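PDB 6Y56: uncharacterized protein from Mycobacterium tuberculosis, which is the toxin MenT4 of a toxin-antitoxin system, a nucleotidyltransferase-family protein that probably modifies the acceptor stems of tRNA. Local coordinates for residues 46-51 and 156-161; 71-76 and 126-131; 132-137 and 163-168. All blocks are in the same frame, centred on the assembly; numbering follows the deposited sequence.

How the contacts relate
All three contacts belong to the AbiEii-type nucleotidyltransferase region, with centres about 11 to 14 Å apart. Contacts 1 and 2 share one mixed sheet. Strands 47-49 and 68-72 are neighbours there, probably joined by a hydrogen bond from S72 N to V47 O. Along the chain, both segments of contact 2 lie between those of contact 1, and contact 3 begins just after residue 131. Contacts 1 and 3 interleave: loop 132-137 comes before strand 157-160 and helix 163-174 directly after it. L133 touches both V47 and S72. Contact 2 pairs strands inside the sheet, contact 1 adds strand 157-160 across its edge strand, and contact 3 ties the loop after strand 125-129 to helix 163-174.

Contact 1: residues 46-51 and 156-161; sequences LVFKGG and PTLPVV
F48 and V160 form a single backbone bridge between strands 47-49 and 157-160. The strands do not run side by side for long: their short axes cross at 74°. Two hydrogen bonds make the bridge, and both belong to F48. F48 N donates to P159 O at 3.0 Å. V161 N donates to F48 O at 2.9 Å. V160 CA also lies 3.2 Å from F48 O as a CA-H...O contact. F48 is therefore held at both its N-H and its carbonyl.

The apolar contacts fall on both sides of this bridge. The F48 ring meets L158 and V160 through one ring atom: CD2 is 4.0 Å from L158 CD1 and 4.1 Å from V160 CG2. Both methyl groups approach the ring obliquely. F48 and V160 lie alongside each other and point the same way, while L158 comes across. The ring also touches L32 of helix 19-38. V47 lays its CG1 methyl against the peptide link between V160 and V161, 3.6 Å from V161 N. V161 turns CG1 between its own N and carbonyl carbon (chi1 62°), which brings that methyl to 3.6 Å from K49 CB. The rest of the K49 chain leads away, to a salt bridge with E169.

Strand 47-49 runs straight into helix 50-59 through G50 and G51, and strand 157-160 crosses at F48, just before the glycines. The strand, glycine pair and helix are consistent with the strand, Gly-Gly and helix (hG[GS]) motif of the nucleotidyltransferase fold.

Contact 2: residues 71-76 and 126-131; sequences FSAPDD and VEFARR
F71 and F128 stand next to each other on one face of the sheet and point the same way. Their rings are nearly parallel, with planes at 22°, but are slid apart and barely overlap. F71 CD2 meets F128 CE2 at 3.8 Å. Smaller groups fill the pair's two ends. At one, V126 CG1 sits in the plane of the F71 ring, at its edge, 4.0 Å from CE2. At the other, A73 CB lies 4.0 Å from F128 CD2. L32 and L35 of helix 19-38, with F41 and L46, pack on F71, and V79, V82 and C83 of helix 76-86 pack on F128. S72 and A129 point to the opposite face.

Three backbone hydrogen bonds run alongside the ring pair: F71 N donates to E127 O, A129 N to F71 O, and A73 N to A129 O, the last at 2.9 Å. Past the strands, P74 puts CB 3.6 Å from R130 O. R130 bends at chi3 (-51°), and NH1 reaches D76 OD1 at 3.0 Å, a salt bridge with weak hydrogen-bond geometry. The stronger partner of that oxygen is R106.

Strands 68-72 and 125-129 are parallel neighbours in the central mixed sheet of the nucleotidyltransferase fold.

Contact 3: residues 132-137 and 163-168; sequences PLALPS and EAEACA
E165 reaches A134 and L135 because its chi1 of -174° turns CG away from the backbone N, and the extended chain then points at the loop. This carries the carboxylate off helix 163-174 and onto the backbone of the loop 132-137.

The two carboxylate oxygens bind two successive N-H groups. A134 N donates to E165 OE2 at 2.6 Å, in an almost straight bond of 178°. OE2 accepts through its syn lone pair. L135 N donates to E165 OE1 at 2.9 Å. That oxygen is also met on its syn side, but the donor stands 28° out of the carboxylate plane. With one bond to each oxygen, the carboxylate is held against turning about its last bond. A water gives OE1 a further hydrogen bond and donates a second one to L135 O. OE2 is shared between A134 N and K206, its salt-bridge partner, and helix 196-212, which carries K206, is thereby tied to the loop.

Apolar groups of L133, A134 and L135 also pack against the carboxylate. The L133 side chain runs at a slant to that of E165, with CD2 3.5 Å from E165 OE2. A134 CB lies at the same distance, 3.5 Å, from that oxygen. L135 and E165 run past each other in opposite directions, and L135 CB comes within 3.4 Å of E165 OE1. Further along, L135 CD1 makes a loose apolar contact with A164 CB at 4.4 Å.

Helix 196-212 packs against both partners: L202 touches A134, L135 and A168, and L198 touches A164. On the sheet side, L133 rests on V47 of strand 47-49. The loop 132-137, which leads from strand 125-129 to strand 138-141, thus lies between the sheet and helices 163-174 and 196-212.

Contact 1: residues 46-51 and 156-161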
loop_
_atom_site.group_PDB
_atom_site.type_symbol
_atom_site.label_atom_id
_atom_site.label_comp_id
_atom_site.label_asym_id
_atom_site.label_seq_id
_atom_site.Cartn_x
_atom_site.Cartn_y
_atom_site.Cartn_z
ATOM N N LEU A 46 -4.756 -3.563 13.830
ATOM C CA LEU A 46 -4.994 -3.791 12.405
ATOM C C LEU A 46 -5.185 -2.429 11.752
ATOM O O LEU A 46 -6.159 -1.728 12.054
ATOM C CB LEU A 46 -6.224 -4.666 12.215
ATOM C CG LEU A 46 -6.510 -5.095 10.783
ATOM C CD1 LEU A 46 -5.415 -6.017 10.233
ATOM C CD2 LEU A 46 -7.877 -5.764 10.712
ATOM N N VAL A 47 -4.254 -2.041 10.885
ATOM C CA VAL A 47 -4.305 -0.755 10.197
ATOM C C VAL A 47 -4.171 -1.019 8.702
ATOM O O VAL A 47 -3.287 -1.771 8.281
ATOM C CB VAL A 47 -3.198 0.200 10.694
ATOM C CG1 VAL A 47 -3.223 1.498 9.912
ATOM C CG2 VAL A 47 -3.395 0.498 12.172
ATOM N N PHE A 48 -5.039 -0.397 7.904
ATOM C CA PHE A 48 -5.008 -0.511 6.449
ATOM C C PHE A 48 -3.899 0.389 5.908
ATOM O O PHE A 48 -3.797 1.559 6.286
ATOM C CB PHE A 48 -6.388 -0.056 5.965
ATOM C CG PHE A 48 -6.661 -0.234 4.491
ATOM C CD1 PHE A 48 -6.063 -1.233 3.734
ATOM C CD2 PHE A 48 -7.585 0.609 3.875
ATOM C CE1 PHE A 48 -6.356 -1.377 2.376
ATOM C CE2 PHE A 48 -7.887 0.463 2.534
ATOM C CZ PHE A 48 -7.276 -0.525 1.788
ATOM N N LYS A 49 -3.058 -0.140 5.024
ATOM C CA LYS A 49 -1.911 0.642 4.542
ATOM C C LYS A 49 -1.644 0.343 3.067
ATOM O O LYS A 49 -2.472 -0.234 2.366
ATOM C CB LYS A 49 -0.676 0.419 5.427
ATOM C CG LYS A 49 -0.108 -0.988 5.380
ATOM C CD LYS A 49 1.102 -1.079 6.315
ATOM C CE LYS A 49 1.839 -2.384 6.154
ATOM N NZ LYS A 49 3.047 -2.143 5.333
ATOM N N GLY A 50 -0.492 0.806 2.583
ATOM C CA GLY A 50 -0.063 0.508 1.234
ATOM C C GLY A 50 -0.797 1.293 0.162
ATOM O O GLY A 50 -1.653 2.143 0.414
ATOM N N GLY A 51 -0.450 0.960 -1.082
ATOM C CA GLY A 51 -0.998 1.676 -2.225
ATOM C C GLY A 51 -2.503 1.576 -2.343
ATOM O O GLY A 51 -3.143 2.487 -2.859
ATOM N N PRO A 156 -17.278 1.691 5.088
ATOM C CA PRO A 156 -16.882 2.022 6.458
ATOM C C PRO A 156 -15.837 3.129 6.495
ATOM O O PRO A 156 -15.258 3.522 5.480
ATOM C CB PRO A 156 -16.253 0.711 6.938
ATOM C CG PRO A 156 -15.647 0.123 5.689
ATOM C CD PRO A 156 -16.680 0.422 4.632
ATOM N N THR A 157 -15.593 3.622 7.700
ATOM C CA THR A 157 -14.379 4.374 7.966
ATOM C C THR A 157 -13.366 3.411 8.561
ATOM O O THR A 157 -13.724 2.531 9.350
ATOM C CB THR A 157 -14.626 5.556 8.907
ATOM O OG1 THR A 157 -15.161 5.112 10.165
ATOM C CG2 THR A 157 -15.586 6.542 8.274
ATOM N N LEU A 158 -12.107 3.557 8.144
ATOM C CA LEU A 158 -11.070 2.615 8.542
ATOM C C LEU A 158 -9.838 3.376 9.005
ATOM O O LEU A 158 -9.505 4.418 8.432
ATOM C CB LEU A 158 -10.662 1.734 7.349
ATOM C CG LEU A 158 -11.724 0.752 6.848
ATOM C CD1 LEU A 158 -11.194 0.060 5.610
ATOM C CD2 LEU A 158 -12.055 -0.249 7.929
ATOM N N PRO A 159 -9.133 2.875 10.016
ATOM C CA PRO A 159 -7.816 3.433 10.350
ATOM C C PRO A 159 -6.829 3.111 9.245
ATOM O O PRO A 159 -6.644 1.952 8.867
ATOM C CB PRO A 159 -7.440 2.734 11.660
ATOM C CG PRO A 159 -8.312 1.573 11.742
ATOM C CD PRO A 159 -9.542 1.796 10.921
ATOM N N VAL A 160 -6.187 4.152 8.741
ATOM C CA VAL A 160 -5.264 4.069 7.618
ATOM C C VAL A 160 -3.911 4.618 8.058
ATOM O O VAL A 160 -3.828 5.522 8.897
ATOM C CB VAL A 160 -5.839 4.852 6.410
ATOM C CG1 VAL A 160 -4.814 5.029 5.278
ATOM C CG2 VAL A 160 -7.103 4.162 5.880
ATOM N N VAL A 161 -2.839 4.077 7.469
ATOM C CA VAL A 161 -1.495 4.570 7.743
ATOM C C VAL A 161 -1.424 6.078 7.520
ATOM O O VAL A 161 -1.981 6.620 6.559
ATOM C CB VAL A 161 -0.499 3.795 6.855
ATOM C CG1 VAL A 161 -0.778 4.023 5.358
ATOM C CG2 VAL A 161 0.948 4.154 7.186
#

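Contact 2: residues 71-76 and 126-131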
loop_
_atom_site.group_PDB
_atom_site.type_symbol
_atom_site.label_atom_id
_atom_site.label_comp_id
_atom_site.label_asym_id
_atom_site.label_seq_id
_atom_site.Cartn_x
_atom_site.Cartn_y
_atom_site.Cartn_z
ATOM N N PHE A 71 -1.987 -4.712 5.264
ATOM C CA PHE A 71 -2.347 -4.300 6.604
ATOM C C PHE A 71 -1.120 -4.380 7.487
ATOM O O PHE A 71 -0.226 -5.206 7.267
ATOM C CB PHE A 71 -3.423 -5.200 7.218
ATOM C CG PHE A 71 -4.678 -5.269 6.419
ATOM C CD1 PHE A 71 -5.673 -4.322 6.591
ATOM C CD2 PHE A 71 -4.871 -6.277 5.485
ATOM C CE1 PHE A 71 -6.846 -4.370 5.844
ATOM C CE2 PHE A 71 -6.040 -6.333 4.734
ATOM C CZ PHE A 71 -7.024 -5.378 4.904
ATOM N N SER A 72 -1.090 -3.524 8.503
ATOM C CA SER A 72 -0.178 -3.712 9.618
ATOM C C SER A 72 -0.939 -4.491 10.678
ATOM O O SER A 72 -2.026 -4.070 11.099
ATOM C CB SER A 72 0.286 -2.374 10.180
ATOM O OG SER A 72 1.015 -2.576 11.381
ATOM N N ALA A 73 -0.391 -5.633 11.082
ATOM C CA ALA A 73 -1.035 -6.491 12.076
ATOM C C ALA A 73 0.051 -7.209 12.844
ATOM O O ALA A 73 0.472 -8.312 12.480
ATOM C CB ALA A 73 -1.976 -7.501 11.415
ATOM N N PRO A 74 0.530 -6.619 13.946
ATOM C CA PRO A 74 1.650 -7.239 14.671
ATOM C C PRO A 74 1.358 -8.613 15.265
ATOM O O PRO A 74 2.311 -9.365 15.511
ATOM C CB PRO A 74 1.970 -6.209 15.764
ATOM C CG PRO A 74 1.501 -4.900 15.193
ATOM C CD PRO A 74 0.259 -5.243 14.411
ATOM N N ASP A 75 0.099 -8.969 15.519
ATOM C CA ASP A 75 -0.238 -10.185 16.254
ATOM C C ASP A 75 -0.682 -11.265 15.272
ATOM O O ASP A 75 -1.643 -11.071 14.522
ATOM C CB ASP A 75 -1.353 -9.888 17.258
ATOM C CG ASP A 75 -1.637 -11.054 18.210
ATOM O OD1 ASP A 75 -1.148 -12.177 17.970
ATOM O OD2 ASP A 75 -2.349 -10.833 19.215
ATOM N N ASP A 76 -0.006 -12.414 15.308
ATOM C CA ASP A 76 -0.366 -13.526 14.431
ATOM C C ASP A 76 -1.817 -13.960 14.627
ATOM O O ASP A 76 -2.454 -14.438 13.683
ATOM C CB ASP A 76 0.550 -14.725 14.702
ATOM C CG ASP A 76 1.982 -14.486 14.263
ATOM O OD1 ASP A 76 2.238 -13.549 13.487
ATOM O OD2 ASP A 76 2.869 -15.237 14.713
ATOM N N VAL A 126 -3.138 -10.396 -0.371
ATOM C CA VAL A 126 -3.321 -9.788 0.939
ATOM C C VAL A 126 -2.046 -10.052 1.721
ATOM O O VAL A 126 -1.549 -11.184 1.736
ATOM C CB VAL A 126 -4.533 -10.387 1.673
ATOM C CG1 VAL A 126 -4.795 -9.638 2.964
ATOM C CG2 VAL A 126 -5.768 -10.378 0.784
ATOM N N GLU A 127 -1.505 -9.015 2.358
ATOM C CA GLU A 127 -0.269 -9.160 3.112
ATOM C C GLU A 127 -0.404 -8.449 4.446
ATOM O O GLU A 127 -1.035 -7.389 4.531
ATOM C CB GLU A 127 0.921 -8.573 2.354
ATOM C CG GLU A 127 2.264 -8.969 2.923
ATOM C CD GLU A 127 3.417 -8.351 2.164
ATOM O OE1 GLU A 127 4.568 -8.483 2.628
ATOM O OE2 GLU A 127 3.169 -7.732 1.107
ATOM N N PHE A 128 0.218 -9.018 5.478
ATOM C CA PHE A 128 0.114 -8.521 6.845
ATOM C C PHE A 128 1.513 -8.290 7.382
ATOM O O PHE A 128 2.244 -9.253 7.646
ATOM C CB PHE A 128 -0.588 -9.541 7.726
ATOM C CG PHE A 128 -1.988 -9.836 7.319
ATOM C CD1 PHE A 128 -2.257 -10.824 6.392
ATOM C CD2 PHE A 128 -3.041 -9.149 7.888
ATOM C CE1 PHE A 128 -3.545 -11.124 6.016
ATOM C CE2 PHE A 128 -4.341 -9.446 7.522
ATOM C CZ PHE A 128 -4.590 -10.430 6.580
ATOM N N ALA A 129 1.877 -7.025 7.567
ATOM C CA ALA A 129 3.184 -6.683 8.103
ATOM C C ALA A 129 3.211 -6.911 9.607
ATOM O O ALA A 129 2.228 -6.649 10.310
ATOM C CB ALA A 129 3.487 -5.211 7.824
ATOM N N ARG A 130 4.351 -7.391 10.103
ATOM C CA ARG A 130 4.534 -7.659 11.522
ATOM C C ARG A 130 5.053 -6.454 12.289
ATOM O O ARG A 130 4.716 -6.291 13.467
ATOM C CB ARG A 130 5.528 -8.808 11.699
ATOM C CG ARG A 130 5.614 -9.332 13.111
ATOM C CD ARG A 130 6.735 -10.353 13.257
ATOM N NE ARG A 130 6.666 -11.406 12.245
ATOM C CZ ARG A 130 5.905 -12.491 12.348
ATOM N NH1 ARG A 130 5.141 -12.667 13.417
ATOM N NH2 ARG A 130 5.905 -13.398 11.379
ATOM N N ARG A 131 5.887 -5.625 11.657
ATOM C CA ARG A 131 6.527 -4.531 12.376
ATOM C C ARG A 131 5.492 -3.461 12.687
ATOM O O ARG A 131 4.748 -3.051 11.794
ATOM C CB ARG A 131 7.659 -3.930 11.544
ATOM C CG ARG A 131 8.600 -3.039 12.359
ATOM C CD ARG A 131 9.667 -2.365 11.502
ATOM N NE ARG A 131 10.183 -3.263 10.474
ATOM C CZ ARG A 131 10.814 -2.869 9.373
ATOM N NH1 ARG A 131 11.036 -1.576 9.135
ATOM N NH2 ARG A 131 11.220 -3.780 8.499
HETATM O O HOH W 1 4.171 -15.254 11.252
#

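Contact 3: residues 132-137 and 163-168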
loop_
_atom_site.group_PDB
_atom_site.type_symbol
_atom_site.label_atom_id
_atom_site.label_comp_id
_atom_site.label_asym_id
_atom_site.label_seq_id
_atom_site.Cartn_x
_atom_site.Cartn_y
_atom_site.Cartn_z
ATOM N N PRO A 132 5.401 -2.997 13.927
ATOM C CA PRO A 132 4.420 -1.955 14.245
ATOM C C PRO A 132 4.662 -0.679 13.442
ATOM O O PRO A 132 5.801 -0.302 13.156
ATOM C CB PRO A 132 4.636 -1.711 15.744
ATOM C CG PRO A 132 5.272 -2.983 16.246
ATOM C CD PRO A 132 6.125 -3.473 15.118
ATOM N N LEU A 133 3.567 -0.015 13.082
ATOM C CA LEU A 133 3.661 1.312 12.487
ATOM C C LEU A 133 4.215 2.301 13.500
ATOM O O LEU A 133 4.055 2.149 14.715
ATOM C CB LEU A 133 2.295 1.795 12.012
ATOM C CG LEU A 133 1.762 1.020 10.809
ATOM C CD1 LEU A 133 0.365 1.478 10.455
ATOM C CD2 LEU A 133 2.684 1.155 9.596
ATOM N N ALA A 134 4.875 3.329 12.985
ATOM C CA ALA A 134 5.511 4.315 13.844
ATOM C C ALA A 134 4.553 5.406 14.295
ATOM O O ALA A 134 4.708 5.928 15.401
ATOM C CB ALA A 134 6.695 4.955 13.118
ATOM N N LEU A 135 3.569 5.761 13.472
ATOM C CA LEU A 135 2.694 6.894 13.720
ATOM C C LEU A 135 1.260 6.434 13.935
ATOM O O LEU A 135 0.849 5.402 13.399
ATOM C CB LEU A 135 2.716 7.853 12.523
ATOM C CG LEU A 135 4.067 8.459 12.169
ATOM C CD1 LEU A 135 3.905 9.419 11.006
ATOM C CD2 LEU A 135 4.662 9.175 13.375
ATOM N N PRO A 136 0.465 7.191 14.692
ATOM C CA PRO A 136 -0.947 6.834 14.855
ATOM C C PRO A 136 -1.660 6.840 13.515
ATOM O O PRO A 136 -1.370 7.646 12.632
ATOM C CB PRO A 136 -1.489 7.938 15.769
ATOM C CG PRO A 136 -0.289 8.467 16.477
ATOM C CD PRO A 136 0.844 8.361 15.505
ATOM N N SER A 137 -2.612 5.927 13.372
ATOM C CA SER A 137 -3.387 5.859 12.142
ATOM C C SER A 137 -4.341 7.044 12.040
ATOM O O SER A 137 -4.630 7.741 13.023
ATOM C CB SER A 137 -4.219 4.578 12.108
ATOM O OG SER A 137 -5.037 4.460 13.255
ATOM N N GLU A 163 -0.127 9.576 6.305
ATOM C CA GLU A 163 0.391 9.854 4.974
ATOM C C GLU A 163 1.917 9.954 4.953
ATOM O O GLU A 163 2.552 9.477 4.010
ATOM C CB GLU A 163 -0.258 11.108 4.395
ATOM C CG GLU A 163 0.113 11.301 2.952
ATOM C CD GLU A 163 -0.709 12.357 2.253
ATOM O OE1 GLU A 163 -1.829 12.660 2.724
ATOM O OE2 GLU A 163 -0.232 12.860 1.213
ATOM N N ALA A 164 2.523 10.569 5.972
ATOM C CA ALA A 164 3.983 10.654 6.012
ATOM C C ALA A 164 4.605 9.268 6.099
ATOM O O ALA A 164 5.663 9.012 5.508
ATOM C CB ALA A 164 4.430 11.483 7.213
ATOM N N GLU A 165 3.970 8.365 6.853
ATOM C CA GLU A 165 4.484 7.009 6.982
ATOM C C GLU A 165 4.273 6.208 5.700
ATOM O O GLU A 165 5.127 5.405 5.324
ATOM C CB GLU A 165 3.856 6.322 8.195
ATOM C CG GLU A 165 4.453 4.962 8.490
ATOM C CD GLU A 165 4.272 4.535 9.925
ATOM O OE1 GLU A 165 3.411 5.110 10.633
ATOM O OE2 GLU A 165 4.991 3.614 10.355
ATOM N N ALA A 166 3.141 6.404 5.020
ATOM C CA ALA A 166 2.933 5.724 3.745
ATOM C C ALA A 166 3.998 6.128 2.734
ATOM O O ALA A 166 4.530 5.283 1.998
ATOM C CB ALA A 166 1.541 6.057 3.201
ATOM N N CYS A 167 4.341 7.419 2.704
ATOM C CA CYS A 167 5.373 7.882 1.790
ATOM C C CYS A 167 6.730 7.286 2.164
ATOM O O CYS A 167 7.459 6.789 1.294
ATOM C CB CYS A 167 5.401 9.407 1.802
ATOM S SG CYS A 167 6.462 10.125 0.545
ATOM N N ALA A 168 7.056 7.262 3.462
ATOM C CA ALA A 168 8.319 6.671 3.903
ATOM C C ALA A 168 8.395 5.188 3.551
ATOM O O ALA A 168 9.453 4.698 3.137
ATOM C CB ALA A 168 8.507 6.888 5.406
HETATM O O HOH W 2 0.639 5.378 10.547
#